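Local coordinates for putative sensory box/GGDEF family protein (Vibrio parahaemolyticus, PDB 3LID) that probably makes cyclic di-GMP from GTP in its cytoplasmic part, the piece here being the extracellular sensor domain of PDC fold, at residues 201-205 against 206-210; 224-227 against 228-231. All coordinates share one frame; numbering follows the deposited sequence.

Contact 1 (201-205 against 206-210) and contact 2 (224-227 against 228-231) follow each other along the chain in the half of this sensor domain built on the sheet that contains strands 189-195, 200-202, 246-254 and 260-268. The first takes the chain off strand 200-202, while the second joins helix 222-225 to helix 230-234. Their centres are about 17 Å apart, but they do meet: NH2 of R208 packs 3.9 Å from CE of M225. A bound 1,2-ethanediol, probably from the crystallisation liquor, lies about 4 Å from the Y210 side chain. The cyclase module lies outside this construct, so neither contact belongs to its active site.

Contact 1 (201-205 against 206-210); sequences IASPD and ESRLY
R208, at the end of the turn, runs its side chain back against S203 and D205. Its CB passes 3.9 Å from D205 O, and CG comes nearer to the same oxygen, 3.1 Å away. CD is then 3.3 Å from S203 OG, a plain van der Waals contact. A bend at chi3 (53°) turns R208 NE toward the carboxylate, where it lies 3.4 Å from D205 OD2, a weak hydrogen bond within a salt bridge, with the carboxylate and guanidinium planes 63° apart. R208 NH1 stays 3.8 Å from D205 OD2, too far for a hydrogen bond. The tip is held more firmly from strand 189-195, where E192 OE2 forms a salt bridge with NH2 and also hydrogen-bonds S203 OG. Y200 adds a cation-pi contact.

D205 grips the turn with its other oxygen. OD1 accepts from both S207 N and S207 OG on one face of the carboxylate: S207 OG comes in on the syn side, 2.8 Å from D205 OD1, whereas the amide stands well above the plane. D205 O takes a nearly straight bond from R208 N (173°), and a water links P204 O to E206 N.

Farther along, L209 sends CD2 to the backbone of A202, 3.5 Å from A202 N. Y210 brings CE1 within 3.9 Å of I201 CA, while L209 CB covers one face of its ring. A second water joins Y210 OH to I201 O.

The bond from D205 N to S203 OG fits an ST turn, though the nitrogen's position is less certain. The S207 N to D205 OD1 bond makes an Asx turn leading into the 3-10 segment 206-208. Both follow a classic beta bulge, where I201 and A202 face L193 as strand 200-202 ends.

Contact 2 (224-227 against 228-231); sequences NMYP and DIWP
Two backbone amides, those of I229 and W230, converge on the carbonyl of Y226, and this shared acceptor holds the turn together. W230 N lies nearly in line with the C=O bond, 2.9 Å from Y226 O, and its hydrogen points well at the oxygen (160°). I229 N is equally close, 2.9 Å from Y226 O, but stands far above the carbonyl plane, giving a more bent bond (139°). D228 N also comes near this oxygen, at too poor an angle to bond.

The two prolines shape the rest of the pattern. P227 and P231 have no amide hydrogen to give. Where a donor four residues on might have approached P227 O, the CD of P231 comes instead, 3.2 Å from that oxygen, a carbon contact.

Between side chains there is one apolar touch, Y226 CB to I229 CB at 3.9 Å. The Y226 ring is led away from the turn with CG anti to its own carbonyl carbon (chi1 -54°), and M225 CB lies over one face near the rim. The Y226 hydroxyl is satisfied by a hydrogen bond with OD2 of D266 on strand 260-268.

Y226 is the first residue to leave helix 222-225, and by W230 the chain is in helix 230-234. The linker between them lies against the sheet: Y226 and I229 both rest on I248 of strand 246-254 and meet F222 of the first helix. From the second helix, the W230 ring meets H262 of strand 260-268 nearly at right angles.

Contact 1 (201-205 against 206-210)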
# COMPACT_ATOMS: atom_id res chain seq x y z
N ILE A 201 8.82 1.12 4.15
CA ILE A 201 8.22 1.01 2.79
C ILE A 201 7.75 2.36 2.30
O ILE A 201 7.24 2.48 1.16
CB ILE A 201 7.09 -0.01 2.74
CG1 ILE A 201 6.00 0.30 3.77
CG2 ILE A 201 7.62 -1.43 2.94
CD1 ILE A 201 4.77 -0.58 3.51
N ALA A 202 7.85 3.42 3.12
CA ALA A 202 7.62 4.73 2.59
C ALA A 202 8.36 5.74 3.44
O ALA A 202 8.37 5.63 4.67
CB ALA A 202 6.09 5.06 2.61
N SER A 203 8.93 6.74 2.77
CA SER A 203 9.72 7.75 3.45
C SER A 203 10.01 8.92 2.51
O SER A 203 10.14 8.69 1.30
CB SER A 203 11.02 7.12 3.97
OG SER A 203 11.83 8.09 4.60
N PRO A 204 10.15 10.16 3.04
CA PRO A 204 10.62 11.24 2.14
C PRO A 204 12.04 10.91 1.74
O PRO A 204 12.52 11.37 0.69
CB PRO A 204 10.47 12.54 3.00
CG PRO A 204 10.45 12.05 4.41
CD PRO A 204 9.78 10.67 4.37
N ASP A 205 12.68 10.03 2.49
CA ASP A 205 14.02 9.56 2.13
C ASP A 205 14.05 8.20 1.39
O ASP A 205 14.11 7.13 2.01
CB ASP A 205 14.95 9.54 3.36
CG ASP A 205 16.33 8.99 3.04
OD1 ASP A 205 16.73 9.00 1.85
OD2 ASP A 205 17.01 8.51 3.99
N GLU A 206 14.06 8.25 0.04
CA GLU A 206 13.98 7.05 -0.81
C GLU A 206 15.06 6.09 -0.50
O GLU A 206 14.93 4.88 -0.72
CB GLU A 206 14.13 7.45 -2.31
CG GLU A 206 14.55 6.32 -3.27
CD GLU A 206 13.32 5.75 -4.02
OE1 GLU A 206 12.59 4.94 -3.41
OE2 GLU A 206 13.07 6.13 -5.20
N SER A 207 16.17 6.60 0.01
CA SER A 207 17.31 5.74 0.14
C SER A 207 17.19 4.80 1.30
O SER A 207 17.98 3.88 1.41
CB SER A 207 18.62 6.55 0.22
OG SER A 207 18.75 7.03 1.53
N ARG A 208 16.17 4.96 2.15
CA ARG A 208 16.04 4.00 3.24
C ARG A 208 15.00 2.92 2.98
O ARG A 208 14.75 2.09 3.84
CB ARG A 208 15.71 4.73 4.56
CG ARG A 208 14.38 5.41 4.56
CD ARG A 208 14.11 6.07 5.98
NE ARG A 208 15.22 6.93 6.36
CZ ARG A 208 15.30 7.63 7.50
NH1 ARG A 208 16.35 8.39 7.74
NH2 ARG A 208 14.31 7.64 8.38
N LEU A 209 14.44 2.89 1.77
CA LEU A 209 13.33 1.90 1.55
C LEU A 209 13.77 0.48 1.30
O LEU A 209 14.73 0.25 0.52
CB LEU A 209 12.42 2.35 0.39
CG LEU A 209 11.89 3.74 0.55
CD1 LEU A 209 10.95 4.16 -0.60
CD2 LEU A 209 11.13 3.83 1.92
N TYR A 210 13.01 -0.50 1.83
CA TYR A 210 13.07 -1.91 1.41
C TYR A 210 14.43 -2.54 1.71
O TYR A 210 14.97 -3.35 0.90
CB TYR A 210 12.80 -2.09 -0.11
CG TYR A 210 11.82 -1.13 -0.68
CD1 TYR A 210 10.51 -1.03 -0.16
CD2 TYR A 210 12.13 -0.37 -1.82
CE1 TYR A 210 9.60 -0.12 -0.73
CE2 TYR A 210 11.23 0.52 -2.39
CZ TYR A 210 9.95 0.61 -1.86
OH TYR A 210 9.04 1.47 -2.36
O HOH W 1 6.95 3.27 -1.45
O HOH W 2 14.75 10.67 -1.44

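Contact 2 (224-227 against 228-231)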
# COMPACT_ATOMS: atom_id res chain seq x y z
N ASN A 224 17.22 -1.30 14.43
CA ASN A 224 18.67 -1.05 14.46
C ASN A 224 18.90 0.42 14.67
O ASN A 224 19.83 0.83 15.38
CB ASN A 224 19.24 -1.46 13.09
CG ASN A 224 20.72 -1.32 13.00
OD1 ASN A 224 21.46 -1.89 13.83
ND2 ASN A 224 21.20 -0.63 11.94
N MET A 225 18.08 1.26 14.05
CA MET A 225 18.23 2.70 14.14
C MET A 225 17.88 3.30 15.54
O MET A 225 18.59 4.19 16.03
CB MET A 225 17.39 3.36 13.04
CG MET A 225 17.99 3.10 11.62
SD MET A 225 16.58 3.30 10.44
CE MET A 225 16.42 5.00 10.37
N TYR A 226 16.82 2.78 16.13
CA TYR A 226 16.23 3.26 17.38
C TYR A 226 15.88 2.10 18.27
O TYR A 226 14.71 1.85 18.60
CB TYR A 226 14.98 4.13 17.10
CG TYR A 226 15.22 5.27 16.15
CD1 TYR A 226 16.05 6.36 16.49
CD2 TYR A 226 14.65 5.28 14.90
CE1 TYR A 226 16.26 7.42 15.63
CE2 TYR A 226 14.82 6.38 14.06
CZ TYR A 226 15.65 7.45 14.43
OH TYR A 226 15.85 8.55 13.59
N PRO A 227 16.88 1.40 18.77
CA PRO A 227 16.64 0.16 19.50
C PRO A 227 15.79 0.33 20.77
O PRO A 227 15.04 -0.57 21.12
CB PRO A 227 18.06 -0.34 19.86
CG PRO A 227 18.99 0.73 19.39
CD PRO A 227 18.31 1.72 18.55
N ASP A 228 15.88 1.49 21.41
CA ASP A 228 15.10 1.71 22.61
C ASP A 228 13.75 2.25 22.35
O ASP A 228 12.94 2.24 23.25
CB ASP A 228 15.85 2.64 23.56
CG ASP A 228 17.06 1.96 24.04
OD1 ASP A 228 16.84 0.83 24.53
OD2 ASP A 228 18.18 2.45 23.79
N ILE A 229 13.52 2.73 21.13
CA ILE A 229 12.19 3.28 20.75
C ILE A 229 11.33 2.20 20.08
O ILE A 229 10.11 2.15 20.28
CB ILE A 229 12.29 4.57 19.93
CG1 ILE A 229 13.08 5.69 20.70
CG2 ILE A 229 10.91 5.06 19.49
CD1 ILE A 229 13.33 6.83 19.91
N TRP A 230 11.99 1.28 19.39
CA TRP A 230 11.28 0.15 18.75
C TRP A 230 10.26 -0.61 19.59
O TRP A 230 9.13 -0.79 19.16
CB TRP A 230 12.27 -0.76 18.01
CG TRP A 230 11.71 -1.94 17.28
CD1 TRP A 230 12.06 -3.24 17.44
CD2 TRP A 230 10.81 -1.89 16.13
NE1 TRP A 230 11.38 -4.03 16.53
CE2 TRP A 230 10.66 -3.21 15.68
CE3 TRP A 230 10.13 -0.83 15.46
CZ2 TRP A 230 9.81 -3.57 14.61
CZ3 TRP A 230 9.29 -1.17 14.40
CH2 TRP A 230 9.16 -2.53 13.97
N PRO A 231 10.57 -1.00 20.84
CA PRO A 231 9.55 -1.63 21.65
C PRO A 231 8.27 -0.82 21.84
O PRO A 231 7.20 -1.40 21.98
CB PRO A 231 10.28 -1.83 23.05
CG PRO A 231 11.70 -1.97 22.64
CD PRO A 231 11.87 -0.84 21.59